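Side-chain contacts in Uly1 (Catenovulum maritimum, PDB 7DRQ), which is an ulvan lyase of polysaccharide lyase family 24, a calcium-binding enzyme that probably cleaves the algal polysaccharide ulvan by beta-elimination: residues Leu15-Val20 / His93-Phe98; Leu187-Ile192 / Gly196-Leu201; Thr365-Trp368 / Val373-Lys376; Val421-Gly426 / Thr432-Ala437. All blocks are in the same frame, centred on the assembly; numbering follows the deposited sequence.

Contact 1: residues Leu15-Val20 / His93-Phe98; sequences LFFDGV and HQHTGF
Phe17 brings the leading corner of its ring up to the imidazole of His95. Before it in the chain, Leu15, where strand 3-15 ends, approaches the same histidine without touching it, its CD2 methyl 4.6 Å from His95 CD2. The Phe16 ring makes a cation-pi contact with Arg470. Phe17 then supplies the contact itself: its CZ lies 3.9 Å from His95 NE2 and 4.0 Å from His95 CD2. The two planes are nearly parallel, inclined by only 19°, yet the rings are slid so far apart (centroids 5.8 Å) that there is little overlap and no true stack. The Phe17 ring gets there with CG anti to its carbonyl carbon (chi1 -52°), whereas His95 reaches across with CG anti to its own backbone N (chi1 -180°).

The imidazole is fixed on several sides. Gly97 N sits 3.4 Å above the ring plane, over the centre of one face, as the chain turns back across that face. His95 ND1 is hydrogen-bonded to Asp127 OD1 and His95 NE2 to Glu106 N, so both nitrogens are engaged and ring rotation is restricted; Phe17 adds a van der Waals contact at the NE2 and CD2 corner, with no hydrogen bond.

The buried contact thus joins the loop running from strand 3-15 to helix 24-29 with the loop that follows the short strand 93-94, and Tyr38 touches both Leu15 and His95, while Phe98 packs on helix 24-29.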
loop_
_atom_site.group_PDB
_atom_site.type_symbol
_atom_site.label_atom_id
_atom_site.label_comp_id
_atom_site.label_asym_id
_atom_site.label_seq_id
_atom_site.Cartn_x
_atom_site.Cartn_y
_atom_site.Cartn_z
ATOM N N LEU A 15 -15.188 9.058 3.790
ATOM C CA LEU A 15 -14.531 10.309 4.159
ATOM C C LEU A 15 -13.686 10.855 3.011
ATOM O O LEU A 15 -12.960 10.118 2.341
ATOM C CB LEU A 15 -13.665 10.102 5.399
ATOM C CG LEU A 15 -12.821 11.313 5.839
ATOM C CD1 LEU A 15 -13.735 12.476 6.251
ATOM C CD2 LEU A 15 -11.875 10.939 6.984
ATOM N N PHE A 16 -13.782 12.165 2.794
ATOM C CA PHE A 16 -12.991 12.857 1.792
ATOM C C PHE A 16 -12.536 14.190 2.365
ATOM O O PHE A 16 -13.288 14.840 3.095
ATOM C CB PHE A 16 -13.804 13.075 0.516
ATOM C CG PHE A 16 -13.026 13.677 -0.611
ATOM C CD1 PHE A 16 -12.277 12.874 -1.457
ATOM C CD2 PHE A 16 -13.077 15.043 -0.850
ATOM C CE1 PHE A 16 -11.565 13.433 -2.514
ATOM C CE2 PHE A 16 -12.370 15.606 -1.896
ATOM C CZ PHE A 16 -11.610 14.802 -2.730
ATOM N N PHE A 17 -11.312 14.588 2.041
ATOM C CA PHE A 17 -10.751 15.836 2.549
ATOM C C PHE A 17 -11.090 16.943 1.553
ATOM O O PHE A 17 -10.380 17.148 0.566
ATOM C CB PHE A 17 -9.252 15.694 2.772
ATOM C CG PHE A 17 -8.884 14.501 3.607
ATOM C CD1 PHE A 17 -9.663 14.139 4.697
ATOM C CD2 PHE A 17 -7.760 13.742 3.311
ATOM C CE1 PHE A 17 -9.318 13.036 5.477
ATOM C CE2 PHE A 17 -7.410 12.641 4.092
ATOM C CZ PHE A 17 -8.199 12.289 5.166
ATOM N N ASP A 18 -12.179 17.655 1.817
ATOM C CA ASP A 18 -12.740 18.611 0.869
ATOM C C ASP A 18 -12.149 20.011 0.999
ATOM O O ASP A 18 -12.636 20.937 0.336
ATOM C CB ASP A 18 -14.260 18.672 1.029
ATOM C CG ASP A 18 -14.691 19.261 2.356
ATOM O OD1 ASP A 18 -14.025 19.020 3.393
ATOM O OD2 ASP A 18 -15.712 19.973 2.362
ATOM N N GLY A 19 -11.125 20.183 1.828
ATOM C CA GLY A 19 -10.489 21.479 2.010
ATOM C C GLY A 19 -9.310 21.699 1.086
ATOM O O GLY A 19 -9.339 21.258 -0.067
ATOM N N VAL A 20 -8.265 22.369 1.572
ATOM C CA VAL A 20 -7.109 22.700 0.747
ATOM C C VAL A 20 -5.857 22.046 1.320
ATOM O O VAL A 20 -5.821 21.579 2.461
ATOM C CB VAL A 20 -6.907 24.224 0.591
ATOM C CG1 VAL A 20 -8.160 24.867 0.039
ATOM C CG2 VAL A 20 -6.492 24.867 1.921
ATOM N N HIS A 93 -12.181 3.688 16.811
ATOM C CA HIS A 93 -11.104 4.611 16.465
ATOM C C HIS A 93 -11.520 5.581 15.363
ATOM O O HIS A 93 -12.172 5.194 14.391
ATOM C CB HIS A 93 -9.873 3.857 15.995
ATOM C CG HIS A 93 -8.696 4.751 15.751
ATOM N ND1 HIS A 93 -7.965 5.304 16.782
ATOM C CD2 HIS A 93 -8.137 5.205 14.605
ATOM C CE1 HIS A 93 -6.991 6.045 16.279
ATOM N NE2 HIS A 93 -7.076 6.007 14.962
ATOM N N GLN A 94 -11.080 6.833 15.488
ATOM C CA GLN A 94 -11.324 7.864 14.486
ATOM C C GLN A 94 -9.990 8.361 13.953
ATOM O O GLN A 94 -9.026 8.474 14.707
ATOM C CB GLN A 94 -12.115 9.053 15.061
ATOM C CG GLN A 94 -13.492 8.685 15.609
ATOM C CD GLN A 94 -13.999 9.709 16.597
ATOM O OE1 GLN A 94 -13.600 9.709 17.766
ATOM N NE2 GLN A 94 -14.867 10.601 16.132
ATOM N N HIS A 95 -9.941 8.642 12.645
ATOM C CA HIS A 95 -8.732 9.170 12.012
ATOM C C HIS A 95 -8.161 10.322 12.832
ATOM O O HIS A 95 -8.867 11.291 13.127
ATOM C CB HIS A 95 -9.081 9.635 10.590
ATOM C CG HIS A 95 -7.924 10.199 9.820
ATOM N ND1 HIS A 95 -6.697 9.572 9.738
ATOM C CD2 HIS A 95 -7.823 11.325 9.071
ATOM C CE1 HIS A 95 -5.886 10.295 8.982
ATOM N NE2 HIS A 95 -6.544 11.365 8.568
ATOM N N THR A 96 -6.883 10.213 13.219
ATOM C CA THR A 96 -6.258 11.241 14.041
ATOM C C THR A 96 -5.526 12.290 13.213
ATOM O O THR A 96 -4.906 13.190 13.783
ATOM C CB THR A 96 -5.311 10.604 15.076
ATOM O OG1 THR A 96 -4.315 9.805 14.420
ATOM C CG2 THR A 96 -6.106 9.732 16.034
ATOM N N GLY A 97 -5.599 12.210 11.886
ATOM C CA GLY A 97 -5.104 13.284 11.047
ATOM C C GLY A 97 -3.591 13.367 11.048
ATOM O O GLY A 97 -2.875 12.367 11.208
ATOM N N PHE A 98 -3.095 14.591 10.888
ATOM C CA PHE A 98 -1.657 14.820 10.880
ATOM C C PHE A 98 -1.164 14.948 12.317
ATOM O O PHE A 98 -1.429 15.957 12.979
ATOM C CB PHE A 98 -1.300 16.068 10.078
ATOM C CG PHE A 98 0.186 16.240 9.895
ATOM C CD1 PHE A 98 0.838 15.619 8.838
ATOM C CD2 PHE A 98 0.933 16.989 10.794
ATOM C CE1 PHE A 98 2.210 15.757 8.665
ATOM C CE2 PHE A 98 2.312 17.126 10.635
ATOM C CZ PHE A 98 2.950 16.510 9.574
#

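Contact 2: residues Leu187-Ile192 / Gly196-Leu201; sequences LTMTGI and GQFSRL
Phe198 lays one face of its ring over the backbone of Thr188: Thr188 CA stands 3.9 Å from the ring centroid, only 11° off the normal, a well-centred CH-pi contact. Gln197 CG covers the opposite face from 3.8 Å above the plane, which leaves the phenyl sandwiched between the loop and its own preceding residue. Near the rim, Thr188 OG1 comes to 3.2 Å from Phe198 CE2, and Met189, present as selenomethionine, rests CG 3.9 Å from Phe198 CE1. Thr190 CG2 meets the ring edge close to its plane.

Thr188 OG1 also organises the loop. With chi1 at 170° the hydroxyl swings away from the backbone N, to where it accepts from Thr190 N at 3.0 Å, which defines an ST turn, and donates to Ile192 O from above that carbonyl's plane. The turn leads to the short helix 195-198, whose last residue is Phe198, within the BNR repeat region, of the beta-propeller type.

Beyond the ring, water 1 links Thr190 OG1 to Gln197 NE2. The extended Gln197 chain sends OE1 to Phe243 N, tying helix 195-198 to strand 239-245, while Phe148 meets the Phe198 ring at an inclined angle.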
loop_
_atom_site.group_PDB
_atom_site.type_symbol
_atom_site.label_atom_id
_atom_site.label_comp_id
_atom_site.label_asym_id
_atom_site.label_seq_id
_atom_site.Cartn_x
_atom_site.Cartn_y
_atom_site.Cartn_z
ATOM N N LEU A 187 -0.997 -2.677 20.724
ATOM C CA LEU A 187 0.255 -1.965 20.519
ATOM C C LEU A 187 1.347 -2.857 19.939
ATOM O O LEU A 187 2.471 -2.382 19.723
ATOM C CB LEU A 187 0.714 -1.365 21.855
ATOM C CG LEU A 187 1.693 -0.196 21.836
ATOM C CD1 LEU A 187 1.119 0.956 21.016
ATOM C CD2 LEU A 187 1.998 0.241 23.260
ATOM N N THR A 188 1.032 -4.126 19.684
ATOM C CA THR A 188 1.981 -5.141 19.254
ATOM C C THR A 188 1.220 -6.221 18.502
ATOM O O THR A 188 0.017 -6.415 18.703
ATOM C CB THR A 188 2.736 -5.768 20.446
ATOM O OG1 THR A 188 3.479 -6.914 20.002
ATOM C CG2 THR A 188 1.752 -6.219 21.538
HETATM N N MSE A 189 1.944 -6.923 17.633
HETATM C CA MSE A 189 1.425 -8.080 16.910
HETATM C C MSE A 189 1.907 -9.416 17.480
HETATM O O MSE A 189 1.430 -10.480 17.075
HETATM C CB MSE A 189 1.846 -7.980 15.442
HETATM C CG MSE A 189 1.483 -6.630 14.834
HETATM SE SE MSE A 189 1.726 -6.645 12.896
HETATM C CE MSE A 189 0.177 -7.726 12.401
ATOM N N THR A 190 2.869 -9.369 18.402
ATOM C CA THR A 190 3.505 -10.577 18.913
ATOM C C THR A 190 3.070 -10.932 20.321
ATOM O O THR A 190 3.604 -11.892 20.898
ATOM C CB THR A 190 5.030 -10.424 18.929
ATOM O OG1 THR A 190 5.364 -9.368 19.835
ATOM C CG2 THR A 190 5.585 -10.124 17.532
ATOM N N GLY A 191 2.162 -10.170 20.906
ATOM C CA GLY A 191 1.841 -10.351 22.304
ATOM C C GLY A 191 2.832 -9.732 23.260
ATOM O O GLY A 191 2.611 -9.799 24.477
ATOM N N ILE A 192 3.901 -9.116 22.757
ATOM C CA ILE A 192 4.946 -8.514 23.582
ATOM C C ILE A 192 5.066 -7.046 23.214
ATOM O O ILE A 192 5.340 -6.718 22.053
ATOM C CB ILE A 192 6.299 -9.216 23.387
ATOM C CG1 ILE A 192 6.182 -10.710 23.689
ATOM C CG2 ILE A 192 7.374 -8.542 24.244
ATOM C CD1 ILE A 192 7.397 -11.506 23.221
ATOM N N GLY A 196 10.907 -0.560 20.386
ATOM C CA GLY A 196 11.897 -0.644 19.321
ATOM C C GLY A 196 11.334 -1.277 18.062
ATOM O O GLY A 196 11.596 -0.814 16.946
ATOM N N GLN A 197 10.521 -2.324 18.227
ATOM C CA GLN A 197 10.000 -3.074 17.084
ATOM C C GLN A 197 8.807 -2.386 16.430
ATOM O O GLN A 197 8.645 -2.472 15.206
ATOM C CB GLN A 197 9.597 -4.495 17.514
ATOM C CG GLN A 197 9.082 -5.365 16.369
ATOM C CD GLN A 197 8.692 -6.783 16.773
ATOM O OE1 GLN A 197 8.206 -7.556 15.938
ATOM N NE2 GLN A 197 8.893 -7.133 18.046
ATOM N N PHE A 198 7.965 -1.703 17.201
ATOM C CA PHE A 198 6.687 -1.253 16.662
ATOM C C PHE A 198 6.557 0.257 16.521
ATOM O O PHE A 198 5.487 0.734 16.131
ATOM C CB PHE A 198 5.553 -1.815 17.521
ATOM C CG PHE A 198 5.423 -3.293 17.398
ATOM C CD1 PHE A 198 4.932 -3.854 16.228
ATOM C CD2 PHE A 198 5.851 -4.132 18.420
ATOM C CE1 PHE A 198 4.843 -5.221 16.092
ATOM C CE2 PHE A 198 5.764 -5.496 18.290
ATOM C CZ PHE A 198 5.265 -6.049 17.136
ATOM N N SER A 199 7.607 1.019 16.798
ATOM C CA SER A 199 7.569 2.456 16.598
ATOM C C SER A 199 8.134 2.822 15.226
ATOM O O SER A 199 8.847 2.040 14.587
ATOM C CB SER A 199 8.354 3.180 17.691
ATOM O OG SER A 199 9.703 2.786 17.640
ATOM N N ARG A 200 7.788 4.033 14.780
ATOM C CA ARG A 200 8.257 4.598 13.516
ATOM C C ARG A 200 7.857 3.745 12.311
ATOM O O ARG A 200 8.610 3.631 11.342
ATOM C CB ARG A 200 9.773 4.825 13.536
ATOM C CG ARG A 200 10.213 5.838 14.579
ATOM C CD ARG A 200 11.685 6.206 14.388
ATOM N NE ARG A 200 12.006 7.510 14.964
ATOM C CZ ARG A 200 12.487 7.679 16.193
ATOM N NH1 ARG A 200 12.690 6.625 16.965
ATOM N NH2 ARG A 200 12.757 8.897 16.653
ATOM N N LEU A 201 6.655 3.169 12.349
ATOM C CA LEU A 201 6.179 2.315 11.265
ATOM C C LEU A 201 5.136 3.035 10.410
ATOM O O LEU A 201 4.286 3.769 10.929
ATOM C CB LEU A 201 5.598 1.012 11.820
ATOM C CG LEU A 201 6.554 0.070 12.563
ATOM C CD1 LEU A 201 5.804 -1.142 13.087
ATOM C CD2 LEU A 201 7.689 -0.369 11.650
HETATM O O HOH W 1 8.050 -9.544 19.761
#

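Contact 3: residues Thr365-Trp368 / Val373-Lys376; sequences TNEW and VIKK
Glu367 N donates to Lys375 O at 2.8 Å, the shortest polar bond of the contact. Glu367 O accepts from Ile374 N at 2.9 Å, and is also approached by the CA-H of Val373. Asn366 and Lys376 form an antiparallel non-hydrogen-bonded pair, as do Trp368 and Val373.

Asn366, Trp368, Val373 and Lys376 share one face of the sheet. Trp368 and Val373 cross at about a right angle: the CG2 methyl of Val373 lies in the indole plane, at the edge, 3.6 Å from Trp368 CE3. The other Val373 methyl, CG1, turns to Asn366 CB. Asn366 and Lys376 run side by side, with Asn366 OD1 3.4 Å from Lys376 CG, and that same oxygen is hydrogen-bonded to Gln364 NE2.

On the other face the Glu367 chain, extended with CG anti to the backbone N (chi1 -172°), lies across Ile374 and brings its CD to 3.9 Å from Ile374 CD1. Glu367 OE1 stays 4.6 Å from Lys375 NZ, too far for a salt bridge, so any attraction there is probably modest, and Glu367 OE2 is hydrogen-bonded to Gln342 NE2. Putting an alanine in place of Glu367 would probably leave Gln342 NE2 without this acceptor and Ile374 without the chain that crosses it.

Arg288 makes a cation-pi contact with Trp368, whose side chain is about 10 Å from a bound calcium ion. Strands 359-369 and 372-383 form a beta hairpin in an antiparallel sheet, consistent with a blade of a beta-propeller.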
loop_
_atom_site.group_PDB
_atom_site.type_symbol
_atom_site.label_atom_id
_atom_site.label_comp_id
_atom_site.label_asym_id
_atom_site.label_seq_id
_atom_site.Cartn_x
_atom_site.Cartn_y
_atom_site.Cartn_z
ATOM N N THR A 365 10.392 8.986 -14.247
ATOM C CA THR A 365 11.615 9.740 -13.995
ATOM C C THR A 365 11.440 11.124 -14.602
ATOM O O THR A 365 11.318 11.250 -15.824
ATOM C CB THR A 365 12.820 9.017 -14.600
ATOM O OG1 THR A 365 12.912 7.703 -14.028
ATOM C CG2 THR A 365 14.137 9.793 -14.325
ATOM N N ASN A 366 11.431 12.157 -13.763
ATOM C CA ASN A 366 11.121 13.506 -14.224
ATOM C C ASN A 366 12.376 14.368 -14.286
ATOM O O ASN A 366 13.267 14.245 -13.439
ATOM C CB ASN A 366 10.099 14.178 -13.309
ATOM C CG ASN A 366 8.815 13.392 -13.210
ATOM O OD1 ASN A 366 8.310 12.889 -14.214
ATOM N ND2 ASN A 366 8.288 13.263 -12.001
ATOM N N GLU A 367 12.428 15.252 -15.279
ATOM C CA GLU A 367 13.464 16.277 -15.327
ATOM C C GLU A 367 12.973 17.514 -14.586
ATOM O O GLU A 367 11.865 17.995 -14.838
ATOM C CB GLU A 367 13.836 16.634 -16.766
ATOM C CG GLU A 367 15.057 17.578 -16.817
ATOM C CD GLU A 367 15.608 17.769 -18.211
ATOM O OE1 GLU A 367 14.980 17.269 -19.160
ATOM O OE2 GLU A 367 16.674 18.418 -18.356
ATOM N N TRP A 368 13.810 18.040 -13.693
ATOM C CA TRP A 368 13.409 19.061 -12.729
ATOM C C TRP A 368 14.330 20.266 -12.903
ATOM O O TRP A 368 15.501 20.211 -12.519
ATOM C CB TRP A 368 13.485 18.476 -11.317
ATOM C CG TRP A 368 13.143 19.384 -10.175
ATOM C CD1 TRP A 368 14.023 20.100 -9.407
ATOM C CD2 TRP A 368 11.846 19.626 -9.625
ATOM N NE1 TRP A 368 13.344 20.791 -8.434
ATOM C CE2 TRP A 368 12.009 20.518 -8.544
ATOM C CE3 TRP A 368 10.557 19.193 -9.954
ATOM C CZ2 TRP A 368 10.935 20.988 -7.794
ATOM C CZ3 TRP A 368 9.491 19.656 -9.204
ATOM C CH2 TRP A 368 9.686 20.542 -8.135
ATOM N N VAL A 373 8.816 20.329 -12.927
ATOM C CA VAL A 373 8.981 19.209 -13.845
ATOM C C VAL A 373 8.811 19.728 -15.266
ATOM O O VAL A 373 7.764 20.284 -15.615
ATOM C CB VAL A 373 7.966 18.096 -13.546
ATOM C CG1 VAL A 373 8.007 17.042 -14.640
ATOM C CG2 VAL A 373 8.237 17.485 -12.186
ATOM N N ILE A 374 9.835 19.548 -16.099
ATOM C CA ILE A 374 9.766 19.969 -17.497
ATOM C C ILE A 374 9.711 18.795 -18.452
ATOM O O ILE A 374 9.486 19.000 -19.657
ATOM C CB ILE A 374 10.936 20.905 -17.875
ATOM C CG1 ILE A 374 12.283 20.171 -17.819
ATOM C CG2 ILE A 374 10.941 22.149 -16.988
ATOM C CD1 ILE A 374 13.415 20.923 -18.479
ATOM N N LYS A 375 9.886 17.572 -17.959
ATOM C CA LYS A 375 9.845 16.389 -18.803
ATOM C C LYS A 375 9.533 15.196 -17.913
ATOM O O LYS A 375 10.080 15.083 -16.814
ATOM C CB LYS A 375 11.179 16.193 -19.534
ATOM C CG LYS A 375 11.262 14.923 -20.345
ATOM C CD LYS A 375 12.656 14.758 -20.923
ATOM C CE LYS A 375 12.618 14.677 -22.425
ATOM N NZ LYS A 375 13.967 14.967 -23.002
ATOM N N LYS A 376 8.641 14.326 -18.382
ATOM C CA LYS A 376 8.271 13.106 -17.672
ATOM C C LYS A 376 8.652 11.911 -18.532
ATOM O O LYS A 376 8.201 11.797 -19.677
ATOM C CB LYS A 376 6.771 13.076 -17.362
ATOM C CG LYS A 376 6.265 14.266 -16.553
ATOM C CD LYS A 376 4.742 14.201 -16.402
ATOM C CE LYS A 376 4.203 15.293 -15.495
ATOM N NZ LYS A 376 2.741 15.110 -15.216
#

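Contact 4: residues Val421-Gly426 / Thr432-Ala437; sequences VEQAKG and TRVYYA
Glu422 and Arg433 meet in a side-on salt bridge: Arg433 NE and NH2 both donate to the single oxygen Glu422 OE1, at 2.9 and 3.0 Å. That oxygen lies in the guanidinium plane, at its edge, but the carboxylate stands almost upright to it, the planes 87° apart; NE arrives from above the carboxylate and NH2 nearly in line with the C-O bond. A bend in the glutamate at chi2 (-116°) folds its carboxylate over the neighbouring strand.

On the face of Val421, Gln423 and Tyr435, Val421 CB lies 3.8 Å from Tyr435 CB; Val434, at the bulge, brings CG2 against Val421 CG1 (4.0 Å) and Gln423 CB (3.7 Å).

The backbone sets these positions. Val421 O accepts from both Val434 N (2.9 Å) and Tyr435 N (3.3 Å), the second longer and more bent. This is a classic beta bulge: Val434 and Tyr435 face Val421, and the register shifts by one before Glu422 pairs with Arg433. Past it, Gln423 and Thr432 exchange two backbone bonds, and water 2 joins Gln423 O to Thr432 OG1.

Farther out, Arg433 NH1 forms a salt bridge with Glu415 and lies 3.8 Å above the centre of the Tyr436 ring, and the guanidinium makes a cation-pi contact with Phe420. A methionine in place of Arg433 is likely to leave Glu422 and Glu415 without their shared positive partner. Held between two carboxylates and aromatic rings, the arginine would probably stay charged and turn little, pinning the edge strand 432-436 to its hairpin partner by charge as well as by backbone bonds.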
loop_
_atom_site.group_PDB
_atom_site.type_symbol
_atom_site.label_atom_id
_atom_site.label_comp_id
_atom_site.label_asym_id
_atom_site.label_seq_id
_atom_site.Cartn_x
_atom_site.Cartn_y
_atom_site.Cartn_z
ATOM N N VAL A 421 -8.780 -1.483 -19.130
ATOM C CA VAL A 421 -7.744 -2.492 -18.921
ATOM C C VAL A 421 -6.927 -2.610 -20.197
ATOM O O VAL A 421 -7.484 -2.821 -21.279
ATOM C CB VAL A 421 -8.328 -3.866 -18.554
ATOM C CG1 VAL A 421 -7.189 -4.882 -18.374
ATOM C CG2 VAL A 421 -9.200 -3.781 -17.302
ATOM N N GLU A 422 -5.612 -2.474 -20.076
ATOM C CA GLU A 422 -4.683 -2.768 -21.158
ATOM C C GLU A 422 -3.914 -4.019 -20.786
ATOM O O GLU A 422 -3.584 -4.220 -19.616
ATOM C CB GLU A 422 -3.719 -1.612 -21.390
ATOM C CG GLU A 422 -4.437 -0.288 -21.527
ATOM C CD GLU A 422 -4.265 0.332 -22.884
ATOM O OE1 GLU A 422 -4.852 1.416 -23.099
ATOM O OE2 GLU A 422 -3.538 -0.252 -23.730
ATOM N N GLN A 423 -3.638 -4.868 -21.768
ATOM C CA GLN A 423 -3.051 -6.168 -21.467
ATOM C C GLN A 423 -1.890 -6.438 -22.406
ATOM O O GLN A 423 -1.938 -6.076 -23.583
ATOM C CB GLN A 423 -4.124 -7.264 -21.574
ATOM C CG GLN A 423 -3.678 -8.602 -22.088
ATOM C CD GLN A 423 -4.869 -9.501 -22.393
ATOM O OE1 GLN A 423 -5.911 -9.408 -21.738
ATOM N NE2 GLN A 423 -4.729 -10.357 -23.396
ATOM N N ALA A 424 -0.841 -7.057 -21.871
ATOM C CA ALA A 424 0.320 -7.467 -22.654
ATOM C C ALA A 424 0.734 -8.858 -22.206
ATOM O O ALA A 424 0.611 -9.199 -21.028
ATOM C CB ALA A 424 1.505 -6.502 -22.484
ATOM N N LYS A 425 1.216 -9.665 -23.150
ATOM C CA LYS A 425 1.807 -10.942 -22.771
ATOM C C LYS A 425 3.031 -10.686 -21.910
ATOM O O LYS A 425 3.831 -9.799 -22.214
ATOM C CB LYS A 425 2.196 -11.750 -24.011
ATOM C CG LYS A 425 2.943 -13.053 -23.687
ATOM C CD LYS A 425 2.705 -14.129 -24.745
ATOM C CE LYS A 425 3.256 -15.484 -24.307
ATOM N NZ LYS A 425 3.539 -15.546 -22.844
ATOM N N GLY A 426 3.170 -11.447 -20.824
ATOM C CA GLY A 426 4.327 -11.278 -19.961
ATOM C C GLY A 426 5.603 -11.441 -20.755
ATOM O O GLY A 426 5.629 -12.215 -21.723
ATOM N N THR A 432 -2.380 -3.918 -25.562
ATOM C CA THR A 432 -3.577 -3.561 -26.308
ATOM C C THR A 432 -4.704 -3.306 -25.319
ATOM O O THR A 432 -4.782 -3.952 -24.267
ATOM C CB THR A 432 -3.998 -4.660 -27.291
ATOM O OG1 THR A 432 -4.295 -5.855 -26.568
ATOM C CG2 THR A 432 -2.902 -4.955 -28.293
ATOM N N ARG A 433 -5.591 -2.366 -25.659
ATOM C CA ARG A 433 -6.744 -2.139 -24.803
ATOM C C ARG A 433 -7.758 -3.264 -24.984
ATOM O O ARG A 433 -8.196 -3.553 -26.102
ATOM C CB ARG A 433 -7.407 -0.794 -25.083
ATOM C CG ARG A 433 -8.494 -0.521 -24.049
ATOM C CD ARG A 433 -8.832 0.937 -23.919
ATOM N NE ARG A 433 -7.739 1.713 -23.351
ATOM C CZ ARG A 433 -7.850 2.992 -23.020
ATOM N NH1 ARG A 433 -9.005 3.622 -23.201
ATOM N NH2 ARG A 433 -6.818 3.643 -22.515
ATOM N N VAL A 434 -8.136 -3.898 -23.878
ATOM C CA VAL A 434 -9.024 -5.051 -23.903
ATOM C C VAL A 434 -10.289 -4.832 -23.091
ATOM O O VAL A 434 -11.164 -5.708 -23.077
ATOM C CB VAL A 434 -8.289 -6.322 -23.429
ATOM C CG1 VAL A 434 -7.282 -6.781 -24.487
ATOM C CG2 VAL A 434 -7.548 -6.038 -22.142
ATOM N N TYR A 435 -10.413 -3.697 -22.408
ATOM C CA TYR A 435 -11.644 -3.341 -21.715
ATOM C C TYR A 435 -11.718 -1.830 -21.596
ATOM O O TYR A 435 -10.724 -1.177 -21.271
ATOM C CB TYR A 435 -11.717 -3.976 -20.321
ATOM C CG TYR A 435 -12.960 -3.586 -19.556
ATOM C CD1 TYR A 435 -14.146 -4.289 -19.729
ATOM C CD2 TYR A 435 -12.950 -2.514 -18.670
ATOM C CE1 TYR A 435 -15.288 -3.945 -19.034
ATOM C CE2 TYR A 435 -14.095 -2.152 -17.969
ATOM C CZ TYR A 435 -15.263 -2.881 -18.160
ATOM O OH TYR A 435 -16.413 -2.543 -17.483
ATOM N N TYR A 436 -12.899 -1.277 -21.867
ATOM C CA TYR A 436 -13.145 0.134 -21.597
ATOM C C TYR A 436 -14.635 0.290 -21.358
ATOM O O TYR A 436 -15.435 -0.031 -22.246
ATOM C CB TYR A 436 -12.674 1.023 -22.753
ATOM C CG TYR A 436 -12.685 2.511 -22.439
ATOM C CD1 TYR A 436 -12.443 2.979 -21.149
ATOM C CD2 TYR A 436 -12.933 3.449 -23.438
ATOM C CE1 TYR A 436 -12.454 4.339 -20.863
ATOM C CE2 TYR A 436 -12.944 4.810 -23.163
ATOM C CZ TYR A 436 -12.705 5.251 -21.875
ATOM O OH TYR A 436 -12.725 6.607 -21.615
ATOM N N ALA A 437 -14.999 0.742 -20.158
ATOM C CA ALA A 437 -16.404 0.913 -19.826
ATOM C C ALA A 437 -17.039 1.887 -20.817
ATOM O O ALA A 437 -16.388 2.832 -21.267
ATOM C CB ALA A 437 -16.565 1.436 -18.401
HETATM O O HOH W 2 -1.634 -7.162 -26.347
#

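In the fold
The four contacts follow one another along the chain without touching. Contacts 1 and 2 are the closest pair, their nearest atoms about 11 Å apart; contact 2 adjoins the first calcium site and contact 1 lies farther off: the side chain of Leu187 in contact 2 is about 6 Å from the ion, and that of His95 in contact 1 about 10 Å from the side chain of its ligand Lys185. Contact 3 lies across the chain's centre from contact 2, centres 39 Å apart, near the second calcium site. Contact 4, also across the centre from contact 2, is away from these two calcium sites, and its nearest atoms are about 17 Å from those of contact 3. Contacts 3 and 4 join hairpin strands, contacts 1 and 2 mainly loops.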